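Local coordinates for synaptonemal complex protein 2 (Mus musculus, PDB 5IWZ) that forms a major part of the axial and lateral elements of the synaptonemal complex in meiotic prophase and is required for chromosome synapsis and SYCP3 insertion, at residues Gln101-Trp106 with Asp134-Ile139; Thr93-Gly98 with Asp141-Gly146; Phe307-Asn312 with Phe375-Ser380. One frame throughout, in Å; residues are numbered along the deposited sequence.

Contact 1: Gln101-Trp106 with Asp134-Ile139; sequences QKMVSW and DLLMVI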
ATOM      1  N   GLN A 101       3.589 -21.123  -3.344  1.00 30.41           N
ATOM      2  CA  GLN A 101       2.256 -21.490  -3.825  1.00 28.00           C
ATOM      3  C   GLN A 101       1.253 -21.594  -2.680  1.00 31.44           C
ATOM      4  O   GLN A 101       0.072 -21.276  -2.865  1.00 32.94           O
ATOM      5  CB  GLN A 101       2.302 -22.803  -4.608  1.00 28.83           C
ATOM      6  CG  GLN A 101       2.805 -22.648  -6.042  1.00 46.56           C
ATOM      7  CD  GLN A 101       4.305 -22.390  -6.111  1.00 57.95           C
ATOM      8  OE1 GLN A 101       5.100 -23.110  -5.496  1.00 56.23           O
ATOM      9  NE2 GLN A 101       4.698 -21.348  -6.848  1.00 55.40           N
ATOM     10  N   LYS A 102       1.685 -22.028  -1.493  1.00 25.36           N
ATOM     11  CA  LYS A 102       0.803 -21.881  -0.336  1.00 31.14           C
ATOM     12  C   LYS A 102       0.445 -20.415  -0.104  1.00 23.61           C
ATOM     13  O   LYS A 102      -0.715 -20.088   0.163  1.00 29.46           O
ATOM     14  CB  LYS A 102       1.434 -22.486   0.914  1.00 37.43           C
ATOM     15  CG  LYS A 102       0.944 -23.900   1.221  1.00 49.03           C
ATOM     16  CD  LYS A 102       1.515 -24.921   0.279  1.00 49.03           C
ATOM     17  CE  LYS A 102       1.093 -26.343   0.660  1.00 47.56           C
ATOM     18  NZ  LYS A 102      -0.355 -26.592   0.390  1.00 50.81           N
ATOM     19  N   MET A 103       1.411 -19.510  -0.229  1.00 25.01           N
ATOM     20  CA  MET A 103       1.085 -18.101  -0.001  1.00 31.57           C
ATOM     21  C   MET A 103       0.142 -17.556  -1.068  1.00 25.52           C
ATOM     22  O   MET A 103      -0.691 -16.697  -0.760  1.00 29.60           O
ATOM     23  CB  MET A 103       2.360 -17.275   0.072  1.00 34.69           C
ATOM     24  CG  MET A 103       3.235 -17.796   1.183  1.00 44.69           C
ATOM     25  SD  MET A 103       4.069 -16.518   2.107  1.00 47.21           S
ATOM     26  CE  MET A 103       2.844 -15.226   2.149  1.00 34.71           C
ATOM     27  N   VAL A 104       0.247 -18.040  -2.316  1.00 26.77           N
ATOM     28  CA  VAL A 104      -0.743 -17.679  -3.334  1.00 30.10           C
ATOM     29  C   VAL A 104      -2.127 -18.133  -2.897  1.00 29.76           C
ATOM     30  O   VAL A 104      -3.113 -17.377  -2.957  1.00 27.18           O
ATOM     31  CB  VAL A 104      -0.357 -18.282  -4.696  1.00 32.23           C
ATOM     32  CG1 VAL A 104      -1.516 -18.156  -5.704  1.00 29.38           C
ATOM     33  CG2 VAL A 104       0.894 -17.602  -5.221  1.00 27.23           C
ATOM     34  N   SER A 105      -2.209 -19.373  -2.422  1.00 23.37           N
ATOM     35  CA  SER A 105      -3.455 -19.909  -1.895  1.00 31.56           C
ATOM     36  C   SER A 105      -3.984 -19.079  -0.725  1.00 24.55           C
ATOM     37  O   SER A 105      -5.184 -18.785  -0.663  1.00 28.69           O
ATOM     38  CB  SER A 105      -3.237 -21.359  -1.476  1.00 39.00           C
ATOM     39  OG  SER A 105      -4.308 -21.799  -0.680  1.00 41.87           O
ATOM     40  N   TRP A 106      -3.117 -18.690   0.217  1.00 26.26           N
ATOM     41  CA  TRP A 106      -3.607 -17.899   1.344  1.00 27.42           C
ATOM     42  C   TRP A 106      -4.142 -16.559   0.859  1.00 31.43           C
ATOM     43  O   TRP A 106      -5.185 -16.083   1.332  1.00 27.68           O
ATOM     44  CB  TRP A 106      -2.509 -17.693   2.392  1.00 28.35           C
ATOM     45  CG  TRP A 106      -1.913 -18.978   2.912  1.00 27.25           C
ATOM     46  CD1 TRP A 106      -2.470 -20.238   2.854  1.00 24.29           C
ATOM     47  CD2 TRP A 106      -0.622 -19.138   3.516  1.00 27.44           C
ATOM     48  NE1 TRP A 106      -1.601 -21.164   3.404  1.00 29.31           N
ATOM     49  CE2 TRP A 106      -0.463 -20.514   3.814  1.00 25.95           C
ATOM     50  CE3 TRP A 106       0.415 -18.252   3.839  1.00 32.93           C
ATOM     51  CZ2 TRP A 106       0.681 -21.012   4.424  1.00 26.65           C
ATOM     52  CZ3 TRP A 106       1.562 -18.757   4.444  1.00 29.69           C
ATOM     53  CH2 TRP A 106       1.679 -20.120   4.732  1.00 32.05           C
ATOM     54  N   ASP A 134       4.654  -8.641   3.935  1.00 28.87           N
ATOM     55  CA  ASP A 134       5.918  -8.626   4.672  1.00 30.90           C
ATOM     56  C   ASP A 134       6.583  -9.996   4.648  1.00 28.63           C
ATOM     57  O   ASP A 134       7.799 -10.112   4.450  1.00 31.78           O
ATOM     58  CB  ASP A 134       5.697  -8.190   6.125  1.00 31.70           C
ATOM     59  CG  ASP A 134       5.436  -6.691   6.269  1.00 47.69           C
ATOM     60  OD1 ASP A 134       5.789  -5.915   5.360  1.00 51.68           O
ATOM     61  OD2 ASP A 134       4.880  -6.284   7.314  1.00 47.45           O
ATOM     62  N   LEU A 135       5.800 -11.050   4.877  1.00 27.89           N
ATOM     63  CA  LEU A 135       6.339 -12.395   4.765  1.00 26.47           C
ATOM     64  C   LEU A 135       6.760 -12.693   3.326  1.00 23.63           C
ATOM     65  O   LEU A 135       7.803 -13.307   3.095  1.00 26.42           O
ATOM     66  CB  LEU A 135       5.307 -13.405   5.269  1.00 29.55           C
ATOM     67  CG  LEU A 135       5.641 -14.892   5.198  1.00 32.57           C
ATOM     68  CD1 LEU A 135       7.046 -15.207   5.738  1.00 29.79           C
ATOM     69  CD2 LEU A 135       4.555 -15.724   5.942  1.00 31.99           C
ATOM     70  N   LEU A 136       5.962 -12.259   2.343  1.00 30.37           N
ATOM     71  CA  LEU A 136       6.367 -12.414   0.947  1.00 29.71           C
ATOM     72  C   LEU A 136       7.735 -11.777   0.685  1.00 31.48           C
ATOM     73  O   LEU A 136       8.558 -12.335  -0.047  1.00 31.44           O
ATOM     74  CB  LEU A 136       5.320 -11.785   0.030  1.00 44.27           C
ATOM     75  CG  LEU A 136       4.534 -12.562  -1.031  1.00 51.86           C
ATOM     76  CD1 LEU A 136       4.299 -11.644  -2.226  1.00 50.63           C
ATOM     77  CD2 LEU A 136       5.189 -13.875  -1.450  1.00 42.14           C
ATOM     78  N   MET A 137       7.995 -10.595   1.258  1.00 33.05           N
ATOM     79  CA  MET A 137       9.283  -9.949   0.983  1.00 34.72           C
ATOM     80  C   MET A 137      10.447 -10.706   1.616  1.00 31.72           C
ATOM     81  O   MET A 137      11.541 -10.715   1.050  1.00 37.53           O
ATOM     82  CB  MET A 137       9.289  -8.485   1.455  1.00 28.46           C
ATOM     83  CG  MET A 137       8.375  -7.552   0.663  1.00 39.60           C
ATOM     84  SD  MET A 137       8.513  -7.655  -1.144  1.00 44.87           S
ATOM     85  CE  MET A 137      10.286  -7.408  -1.384  1.00 38.78           C
ATOM     86  N   VAL A 138      10.239 -11.327   2.789  1.00 32.18           N
ATOM     87  CA  VAL A 138      11.274 -12.159   3.408  1.00 29.47           C
ATOM     88  C   VAL A 138      11.644 -13.327   2.496  1.00 34.43           C
ATOM     89  O   VAL A 138      12.823 -13.689   2.359  1.00 32.67           O
ATOM     90  CB  VAL A 138      10.800 -12.650   4.793  1.00 37.96           C
ATOM     91  CG1 VAL A 138      11.651 -13.819   5.285  1.00 40.15           C
ATOM     92  CG2 VAL A 138      10.809 -11.501   5.819  1.00 34.54           C
ATOM     93  N   ILE A 139      10.642 -13.942   1.862  1.00 39.35           N
ATOM     94  CA  ILE A 139      10.915 -15.027   0.921  1.00 40.19           C
ATOM     95  C   ILE A 139      11.607 -14.495  -0.330  1.00 32.78           C
ATOM     96  O   ILE A 139      12.500 -15.141  -0.893  1.00 37.81           O
ATOM     97  CB  ILE A 139       9.608 -15.753   0.563  1.00 35.75           C
ATOM     98  CG1 ILE A 139       8.951 -16.322   1.820  1.00 41.37           C
ATOM     99  CG2 ILE A 139       9.875 -16.828  -0.485  1.00 37.92           C
ATOM    100  CD1 ILE A 139       7.468 -16.572   1.652  1.00 36.16           C
TER
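Met103 reaches across to Leu135, Leu136 and Ile139, and its thioether does nearly all the touching. The sulphur SD of Met103 lies 3.4 Å from CD1 of Ile139, a close approach, and 3.8 Å from CG of Leu135. Beyond it, Met103 CE reaches Leu135 CD2 at 4.2 Å and lies 4.3 Å from the backbone N of Leu136. The first torsion sets CG of Met103 anti to the carbonyl carbon (chi1 -59°), and bends at chi2 and chi3 then lay the methyl beside Leu135, whose side chain it crosses at a slant; Ile139 instead runs past Met103 in the opposite sense. The backbones are well apart: the axes of the two short segments approach to 11.5 Å at 165°, so this is near-antiparallel packing of helix 99-108 on helix 123-141, spanned from the first helix by the Met103 side chain, within the armadillo-repeat-like domain. A second shell closes round these groups. Val150 and Phe154 of helix 144-163 pack on Leu136, while Leu99 and Val100 touch Ile139. Farther out, the ring of Trp106 carries Lys102 O 3.1 Å above one face, displaced from the ring centre. Asp54 accepts a hydrogen bond from Trp106 NE1 and forms a salt bridge with Lys102.

Contact 2: Thr93-Gly98 with Asp141-Gly146; sequences TMIKQG and DISDEG
The CA atoms of Ile95 and Gly146 come within 6.4 Å, which brings the last turn of helix 90-97 against the start of helix 144-163. In the armadillo-repeat-like domain this joins a helix C-terminus to a helix N-terminus. Each end carries a recognised motif: a Schellman motif finishes the first helix, with Gly98 at positive phi (107°), and Ser143 is the N-cap of the second. At that phi a side chain on Gly98 would press on the carbonyl oxygen of Gln97.

Ile95 carries the packing with two branches. Its CD1 meets CG2 of Ile142 at 3.6 Å, the two side chains set askew to one another, and lies 4.1 Å from CA of Gly146. A beta carbon built on Gly146 would come to about 3.1 Å from Ile95 CD1, which is tight and suits the glycine at this point. The other branch, Ile95 CG2, faces the aliphatic part of Glu145 at CG, 4.0 Å away, as the two chains run past one another in opposing senses. With CG anti to the backbone N (chi1 177°), Glu145 holds this methylene against Ile95; its carboxylate OE2 has a weak hydrogen bond from Gln149.

Polar order comes from Ser143, whose OG is also hydrogen-bonded to Gln92 OE1 in helix 90-97 and so ties the cap to the neighbouring helix. The capping bond itself runs from Gly146 N to Ser143 OG, 3.1 Å long and nearly straight at 164°.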
ATOM      1  N   THR A  93      14.003 -24.780   2.744  1.00 44.13           N
ATOM      2  CA  THR A  93      13.285 -26.049   2.672  1.00 46.06           C
ATOM      3  C   THR A  93      11.796 -25.837   2.427  1.00 41.13           C
ATOM      4  O   THR A  93      11.172 -26.575   1.657  1.00 52.42           O
ATOM      5  CB  THR A  93      13.501 -26.846   3.954  1.00 40.24           C
ATOM      6  OG1 THR A  93      14.905 -26.958   4.200  1.00 47.40           O
ATOM      7  CG2 THR A  93      12.900 -28.234   3.815  1.00 35.22           C
ATOM      8  N   MET A  94      11.200 -24.842   3.078  1.00 39.79           N
ATOM      9  CA  MET A  94       9.782 -24.598   2.845  1.00 38.20           C
ATOM     10  C   MET A  94       9.546 -24.073   1.436  1.00 32.61           C
ATOM     11  O   MET A  94       8.539 -24.419   0.806  1.00 33.33           O
ATOM     12  CB  MET A  94       9.223 -23.642   3.904  1.00 34.66           C
ATOM     13  CG  MET A  94       9.081 -24.326   5.257  1.00 42.61           C
ATOM     14  SD  MET A  94       8.123 -23.380   6.473  1.00 45.65           S
ATOM     15  CE  MET A  94       9.230 -22.024   6.797  1.00 36.63           C
ATOM     16  N   ILE A  95      10.462 -23.247   0.923  1.00 34.43           N
ATOM     17  CA  ILE A  95      10.376 -22.817  -0.471  1.00 37.25           C
ATOM     18  C   ILE A  95      10.418 -24.027  -1.386  1.00 35.72           C
ATOM     19  O   ILE A  95       9.612 -24.143  -2.317  1.00 39.27           O
ATOM     20  CB  ILE A  95      11.497 -21.820  -0.813  1.00 36.69           C
ATOM     21  CG1 ILE A  95      11.261 -20.488  -0.125  1.00 30.67           C
ATOM     22  CG2 ILE A  95      11.592 -21.608  -2.307  1.00 43.22           C
ATOM     23  CD1 ILE A  95      12.476 -19.618  -0.177  1.00 42.10           C
ATOM     24  N   LYS A  96      11.327 -24.967  -1.107  1.00 34.77           N
ATOM     25  CA  LYS A  96      11.399 -26.184  -1.903  1.00 44.13           C
ATOM     26  C   LYS A  96      10.175 -27.078  -1.707  1.00 46.37           C
ATOM     27  O   LYS A  96       9.855 -27.877  -2.600  1.00 44.84           O
ATOM     28  CB  LYS A  96      12.694 -26.949  -1.583  1.00 53.58           C
ATOM     29  CG  LYS A  96      12.576 -28.015  -0.499  1.00 66.23           C
ATOM     30  CD  LYS A  96      13.746 -29.010  -0.502  1.00 75.58           C
ATOM     31  CE  LYS A  96      13.509 -30.157   0.499  1.00 72.47           C
ATOM     32  NZ  LYS A  96      12.255 -30.921   0.206  1.00 68.88           N
ATOM     33  N   GLN A  97       9.475 -26.955  -0.579  1.00 42.61           N
ATOM     34  CA  GLN A  97       8.242 -27.703  -0.355  1.00 38.60           C
ATOM     35  C   GLN A  97       7.023 -27.009  -0.954  1.00 36.61           C
ATOM     36  O   GLN A  97       5.926 -27.577  -0.923  1.00 38.59           O
ATOM     37  CB  GLN A  97       8.020 -27.934   1.146  1.00 34.42           C
ATOM     38  CG  GLN A  97       8.969 -28.928   1.785  1.00 35.92           C
ATOM     39  CD  GLN A  97       8.743 -29.065   3.285  1.00 43.77           C
ATOM     40  OE1 GLN A  97       9.127 -28.188   4.062  1.00 43.89           O
ATOM     41  NE2 GLN A  97       8.116 -30.170   3.698  1.00 39.87           N
ATOM     42  N   GLY A  98       7.188 -25.792  -1.480  1.00 33.70           N
ATOM     43  CA  GLY A  98       6.132 -25.099  -2.193  1.00 33.19           C
ATOM     44  C   GLY A  98       5.513 -23.943  -1.436  1.00 31.09           C
ATOM     45  O   GLY A  98       4.335 -23.628  -1.648  1.00 34.48           O
ATOM     46  N   ASP A 141      13.643 -12.010  -0.586  1.00 47.79           N
ATOM     47  CA  ASP A 141      15.021 -11.605  -0.318  1.00 54.32           C
ATOM     48  C   ASP A 141      15.940 -12.752   0.071  1.00 50.37           C
ATOM     49  O   ASP A 141      17.147 -12.530   0.197  1.00 54.34           O
ATOM     50  CB  ASP A 141      15.061 -10.553   0.798  1.00 55.95           C
ATOM     51  CG  ASP A 141      14.385  -9.262   0.404  1.00 61.68           C
ATOM     52  OD1 ASP A 141      13.693  -8.669   1.258  1.00 62.42           O
ATOM     53  OD2 ASP A 141      14.541  -8.835  -0.758  1.00 70.22           O
ATOM     54  N   ILE A 142      15.425 -13.968   0.267  1.00 49.73           N
ATOM     55  CA  ILE A 142      16.260 -15.027   0.828  1.00 52.12           C
ATOM     56  C   ILE A 142      17.013 -15.852  -0.213  1.00 63.82           C
ATOM     57  O   ILE A 142      17.943 -16.587   0.159  1.00 67.02           O
ATOM     58  CB  ILE A 142      15.418 -15.971   1.703  1.00 49.75           C
ATOM     59  CG1 ILE A 142      16.319 -16.695   2.698  1.00 47.86           C
ATOM     60  CG2 ILE A 142      14.659 -16.956   0.832  1.00 47.77           C
ATOM     61  CD1 ILE A 142      17.290 -15.762   3.403  1.00 52.81           C
ATOM     62  N   SER A 143      16.655 -15.760  -1.493  1.00 62.84           N
ATOM     63  CA  SER A 143      17.339 -16.537  -2.525  1.00 56.11           C
ATOM     64  C   SER A 143      16.831 -16.098  -3.888  1.00 55.90           C
ATOM     65  O   SER A 143      15.890 -15.309  -3.999  1.00 55.34           O
ATOM     66  CB  SER A 143      17.112 -18.031  -2.353  1.00 52.56           C
ATOM     67  OG  SER A 143      15.767 -18.358  -2.660  1.00 52.77           O
ATOM     68  N   ASP A 144      17.463 -16.638  -4.932  1.00 56.55           N
ATOM     69  CA  ASP A 144      16.984 -16.379  -6.285  1.00 57.44           C
ATOM     70  C   ASP A 144      15.700 -17.147  -6.565  1.00 52.09           C
ATOM     71  O   ASP A 144      14.797 -16.628  -7.231  1.00 48.77           O
ATOM     72  CB  ASP A 144      18.060 -16.746  -7.302  1.00 67.54           C
ATOM     73  CG  ASP A 144      19.318 -15.922  -7.135  1.00 77.77           C
ATOM     74  OD1 ASP A 144      19.196 -14.712  -6.836  1.00 74.64           O
ATOM     75  OD2 ASP A 144      20.426 -16.485  -7.298  1.00 84.20           O
ATOM     76  N   GLU A 145      15.596 -18.376  -6.051  1.00 47.02           N
ATOM     77  CA  GLU A 145      14.412 -19.196  -6.299  1.00 54.64           C
ATOM     78  C   GLU A 145      13.167 -18.570  -5.681  1.00 49.12           C
ATOM     79  O   GLU A 145      12.151 -18.381  -6.363  1.00 47.12           O
ATOM     80  CB  GLU A 145      14.622 -20.612  -5.755  1.00 60.64           C
ATOM     81  CG  GLU A 145      13.406 -21.512  -5.918  1.00 72.39           C
ATOM     82  CD  GLU A 145      13.066 -21.795  -7.376  1.00 87.54           C
ATOM     83  OE1 GLU A 145      13.491 -22.856  -7.883  1.00 94.45           O
ATOM     84  OE2 GLU A 145      12.377 -20.962  -8.016  1.00 89.70           O
ATOM     85  N   GLY A 146      13.227 -18.252  -4.383  1.00 39.99           N
ATOM     86  CA  GLY A 146      12.106 -17.578  -3.740  1.00 34.07           C
ATOM     87  C   GLY A 146      11.733 -16.299  -4.455  1.00 41.47           C
ATOM     88  O   GLY A 146      10.555 -16.000  -4.640  1.00 38.78           O
TER

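Contact 3: Phe307-Asn312 with Phe375-Ser380; sequences FWIDFN and FYFDES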
ATOM      1  N   PHE A 307       3.702  23.964  -5.038  1.00 31.69           N
ATOM      2  CA  PHE A 307       3.401  23.167  -3.848  1.00 27.71           C
ATOM      3  C   PHE A 307       2.016  22.569  -4.067  1.00 33.87           C
ATOM      4  O   PHE A 307       1.007  23.263  -3.939  1.00 33.93           O
ATOM      5  CB  PHE A 307       3.464  24.066  -2.617  1.00 30.65           C
ATOM      6  CG  PHE A 307       3.093  23.401  -1.317  1.00 38.52           C
ATOM      7  CD1 PHE A 307       3.347  22.057  -1.090  1.00 35.57           C
ATOM      8  CD2 PHE A 307       2.509  24.143  -0.304  1.00 42.17           C
ATOM      9  CE1 PHE A 307       3.011  21.470   0.122  1.00 32.81           C
ATOM     10  CE2 PHE A 307       2.173  23.560   0.911  1.00 38.07           C
ATOM     11  CZ  PHE A 307       2.419  22.214   1.120  1.00 31.26           C
ATOM     12  N   TRP A 308       1.959  21.286  -4.442  1.00 34.00           N
ATOM     13  CA  TRP A 308       0.717  20.657  -4.885  1.00 27.76           C
ATOM     14  C   TRP A 308      -0.023  19.983  -3.725  1.00 27.48           C
ATOM     15  O   TRP A 308       0.596  19.348  -2.871  1.00 25.93           O
ATOM     16  CB  TRP A 308       1.017  19.613  -5.963  1.00 30.27           C
ATOM     17  CG  TRP A 308       1.660  20.125  -7.247  1.00 35.10           C
ATOM     18  CD1 TRP A 308       2.883  19.763  -7.755  1.00 27.24           C
ATOM     19  CD2 TRP A 308       1.094  21.047  -8.191  1.00 32.49           C
ATOM     20  NE1 TRP A 308       3.112  20.411  -8.949  1.00 32.38           N
ATOM     21  CE2 TRP A 308       2.034  21.205  -9.240  1.00 31.72           C
ATOM     22  CE3 TRP A 308      -0.110  21.757  -8.250  1.00 31.31           C
ATOM     23  CZ2 TRP A 308       1.807  22.039 -10.338  1.00 31.46           C
ATOM     24  CZ3 TRP A 308      -0.332  22.594  -9.343  1.00 32.36           C
ATOM     25  CH2 TRP A 308       0.624  22.724 -10.374  1.00 33.84           C
ATOM     26  N   ILE A 309      -1.355  20.114  -3.713  1.00 22.95           N
ATOM     27  CA  ILE A 309      -2.247  19.400  -2.799  1.00 24.73           C
ATOM     28  C   ILE A 309      -3.218  18.587  -3.649  1.00 29.34           C
ATOM     29  O   ILE A 309      -3.837  19.132  -4.572  1.00 26.07           O
ATOM     30  CB  ILE A 309      -3.040  20.349  -1.874  1.00 23.82           C
ATOM     31  CG1 ILE A 309      -2.135  21.378  -1.194  1.00 28.34           C
ATOM     32  CG2 ILE A 309      -3.867  19.543  -0.841  1.00 19.59           C
ATOM     33  CD1 ILE A 309      -1.164  20.823  -0.164  1.00 30.62           C
ATOM     34  N   ASP A 310      -3.378  17.300  -3.321  1.00 25.48           N
ATOM     35  CA  ASP A 310      -4.188  16.374  -4.111  1.00 25.79           C
ATOM     36  C   ASP A 310      -5.451  16.029  -3.343  1.00 25.32           C
ATOM     37  O   ASP A 310      -5.380  15.573  -2.196  1.00 20.85           O
ATOM     38  CB  ASP A 310      -3.393  15.117  -4.450  1.00 29.43           C
ATOM     39  CG  ASP A 310      -2.188  15.439  -5.292  1.00 29.03           C
ATOM     40  OD1 ASP A 310      -2.373  16.076  -6.354  1.00 34.49           O
ATOM     41  OD2 ASP A 310      -1.057  15.149  -4.852  1.00 27.58           O
ATOM     42  N   PHE A 311      -6.595  16.291  -3.965  1.00 25.35           N
ATOM     43  CA  PHE A 311      -7.909  15.997  -3.412  1.00 21.86           C
ATOM     44  C   PHE A 311      -8.407  14.743  -4.110  1.00 26.83           C
ATOM     45  O   PHE A 311      -8.694  14.777  -5.308  1.00 25.75           O
ATOM     46  CB  PHE A 311      -8.872  17.163  -3.639  1.00 23.46           C
ATOM     47  CG  PHE A 311      -8.557  18.395  -2.828  1.00 23.13           C
ATOM     48  CD1 PHE A 311      -9.343  18.741  -1.727  1.00 27.12           C
ATOM     49  CD2 PHE A 311      -7.501  19.226  -3.180  1.00 25.67           C
ATOM     50  CE1 PHE A 311      -9.068  19.887  -0.980  1.00 28.00           C
ATOM     51  CE2 PHE A 311      -7.227  20.376  -2.443  1.00 32.88           C
ATOM     52  CZ  PHE A 311      -8.007  20.710  -1.348  1.00 29.99           C
ATOM     53  N   ASN A 312      -8.525  13.645  -3.366  1.00 30.69           N
ATOM     54  CA  ASN A 312      -8.708  12.312  -3.946  1.00 25.90           C
ATOM     55  C   ASN A 312     -10.152  11.861  -3.785  1.00 28.21           C
ATOM     56  O   ASN A 312     -10.557  11.420  -2.710  1.00 27.99           O
ATOM     57  CB  ASN A 312      -7.743  11.335  -3.290  1.00 23.84           C
ATOM     58  CG  ASN A 312      -6.300  11.740  -3.511  1.00 26.25           C
ATOM     59  OD1 ASN A 312      -5.840  11.855  -4.660  1.00 22.21           O
ATOM     60  ND2 ASN A 312      -5.580  11.994  -2.414  1.00 26.25           N
ATOM     61  N   PHE A 375      -4.458  25.126   5.158  1.00 20.27           N
ATOM     62  CA  PHE A 375      -3.975  25.252   3.792  1.00 25.27           C
ATOM     63  C   PHE A 375      -4.445  26.596   3.250  1.00 27.22           C
ATOM     64  O   PHE A 375      -5.649  26.883   3.265  1.00 26.40           O
ATOM     65  CB  PHE A 375      -4.495  24.109   2.912  1.00 20.34           C
ATOM     66  CG  PHE A 375      -4.135  22.722   3.412  1.00 23.57           C
ATOM     67  CD1 PHE A 375      -2.977  22.085   2.963  1.00 30.03           C
ATOM     68  CD2 PHE A 375      -4.943  22.067   4.320  1.00 19.33           C
ATOM     69  CE1 PHE A 375      -2.642  20.817   3.409  1.00 33.65           C
ATOM     70  CE2 PHE A 375      -4.616  20.788   4.781  1.00 23.96           C
ATOM     71  CZ  PHE A 375      -3.464  20.165   4.319  1.00 27.12           C
ATOM     72  N   TYR A 376      -3.504  27.421   2.794  1.00 22.73           N
ATOM     73  CA  TYR A 376      -3.825  28.702   2.164  1.00 23.47           C
ATOM     74  C   TYR A 376      -3.753  28.565   0.648  1.00 24.85           C
ATOM     75  O   TYR A 376      -2.752  28.083   0.107  1.00 28.14           O
ATOM     76  CB  TYR A 376      -2.869  29.805   2.628  1.00 32.72           C
ATOM     77  CG  TYR A 376      -3.052  30.228   4.071  1.00 32.46           C
ATOM     78  CD1 TYR A 376      -2.373  29.572   5.094  1.00 38.12           C
ATOM     79  CD2 TYR A 376      -3.894  31.281   4.410  1.00 28.89           C
ATOM     80  CE1 TYR A 376      -2.531  29.944   6.415  1.00 37.40           C
ATOM     81  CE2 TYR A 376      -4.056  31.671   5.736  1.00 30.46           C
ATOM     82  CZ  TYR A 376      -3.370  30.999   6.727  1.00 38.30           C
ATOM     83  OH  TYR A 376      -3.523  31.368   8.040  1.00 47.62           O
ATOM     84  N   PHE A 377      -4.816  28.983  -0.026  1.00 23.08           N
ATOM     85  CA  PHE A 377      -4.942  28.895  -1.470  1.00 23.52           C
ATOM     86  C   PHE A 377      -5.241  30.267  -2.063  1.00 29.55           C
ATOM     87  O   PHE A 377      -5.771  31.150  -1.391  1.00 27.41           O
ATOM     88  CB  PHE A 377      -6.074  27.944  -1.873  1.00 26.34           C
ATOM     89  CG  PHE A 377      -5.851  26.511  -1.469  1.00 30.21           C
ATOM     90  CD1 PHE A 377      -5.090  25.658  -2.262  1.00 27.01           C
ATOM     91  CD2 PHE A 377      -6.434  26.013  -0.319  1.00 21.69           C
ATOM     92  CE1 PHE A 377      -4.908  24.321  -1.902  1.00 25.51           C
ATOM     93  CE2 PHE A 377      -6.252  24.679   0.053  1.00 26.04           C
ATOM     94  CZ  PHE A 377      -5.479  23.840  -0.734  1.00 26.63           C
ATOM     95  N   ASP A 378      -4.901  30.426  -3.341  1.00 34.72           N
ATOM     96  CA  ASP A 378      -5.354  31.584  -4.096  1.00 37.75           C
ATOM     97  C   ASP A 378      -6.882  31.634  -4.121  1.00 37.68           C
ATOM     98  O   ASP A 378      -7.552  30.610  -4.258  1.00 26.03           O
ATOM     99  CB  ASP A 378      -4.811  31.530  -5.517  1.00 41.42           C
ATOM    100  CG  ASP A 378      -5.185  32.763  -6.321  1.00 47.81           C
ATOM    101  OD1 ASP A 378      -4.501  33.795  -6.164  1.00 58.35           O
ATOM    102  OD2 ASP A 378      -6.170  32.704  -7.084  1.00 39.48           O
ATOM    103  N   GLU A 379      -7.435  32.843  -3.980  1.00 33.26           N
ATOM    104  CA  GLU A 379      -8.878  33.018  -3.851  1.00 36.49           C
ATOM    105  C   GLU A 379      -9.646  32.599  -5.102  1.00 36.29           C
ATOM    106  O   GLU A 379     -10.835  32.272  -5.001  1.00 37.34           O
ATOM    107  CB  GLU A 379      -9.183  34.478  -3.512  1.00 49.75           C
ATOM    108  CG  GLU A 379      -8.302  35.444  -4.272  1.00 68.43           C
ATOM    109  CD  GLU A 379      -8.597  36.896  -3.948  1.00 87.72           C
ATOM    110  OE1 GLU A 379      -7.862  37.773  -4.456  1.00 95.75           O
ATOM    111  OE2 GLU A 379      -9.553  37.157  -3.179  1.00 89.95           O
ATOM    112  N   SER A 380      -8.999  32.562  -6.271  1.00 33.47           N
ATOM    113  CA  SER A 380      -9.686  32.081  -7.467  1.00 32.46           C
ATOM    114  C   SER A 380      -9.897  30.570  -7.480  1.00 38.45           C
ATOM    115  O   SER A 380     -10.614  30.068  -8.352  1.00 41.89           O
ATOM    116  CB  SER A 380      -8.919  32.494  -8.732  1.00 39.67           C
ATOM    117  OG  SER A 380      -7.726  31.734  -8.900  1.00 41.18           O
TER
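The Phe311 ring meets Phe377 at its edge, near its own plane, where CZ of Phe311 lies 4.1 Å from CZ of Phe377. One face of the Phe307 ring carries Ile309 CD1, 4.0 Å above the plane and nearer the ring's border. This is the hydrophobic interior between two antiparallel sheets of the Spt16M-like domain, a member of the PH clan: strands 308-312 and 372-378 belong to different sheets, and their short segments cross at 98°, with axes 10.2 Å apart. Ile309 stands among the rings. Its CD1 comes obliquely to Phe375, 3.8 Å from CD1 of that ring, and its CG1 lies 4.1 Å from Phe377 CE1, again obliquely. With CG1 anti to the carbonyl carbon (chi1 -49°) and a bend at chi2 (-68°), the isoleucine serves both phenylalanines with successive carbons. Replacing Ile309 by an alanine takes away CG1, CG2 and CD1, and would probably open a gap between the sheets and leave Phe375 and Phe377 more able to turn. Phe320 packs edge-to-face with Phe375, and Phe284 meets Phe311. Asp378 makes an Asx turn: its OD2 accepts from Ser380 N at 2.9 Å, from above the carboxylate plane, and from Ser380 OG at 2.6 Å.

In the fold
Contacts 1 and 2 are neighbours, their centres 10 Å apart, and they touch where Ile139 CG2 meets Ile95 CD1 at 3.8 Å. They use two consecutive helix pairs, 90-97 with 99-108 and 123-141 with 144-163, and contact 1 falls within the stretch of chain spanned by contact 2. Contact 1 is wholly buried and apolar, whereas contact 2 is only partly buried and mixes packing with helix capping. Contact 3 belongs to the Spt16M-like domain, on the other side of the chain's centre, with its centre about 41 Å from that of contact 1. It too is buried, but aromatic rings between sheets replace the methionine between helices.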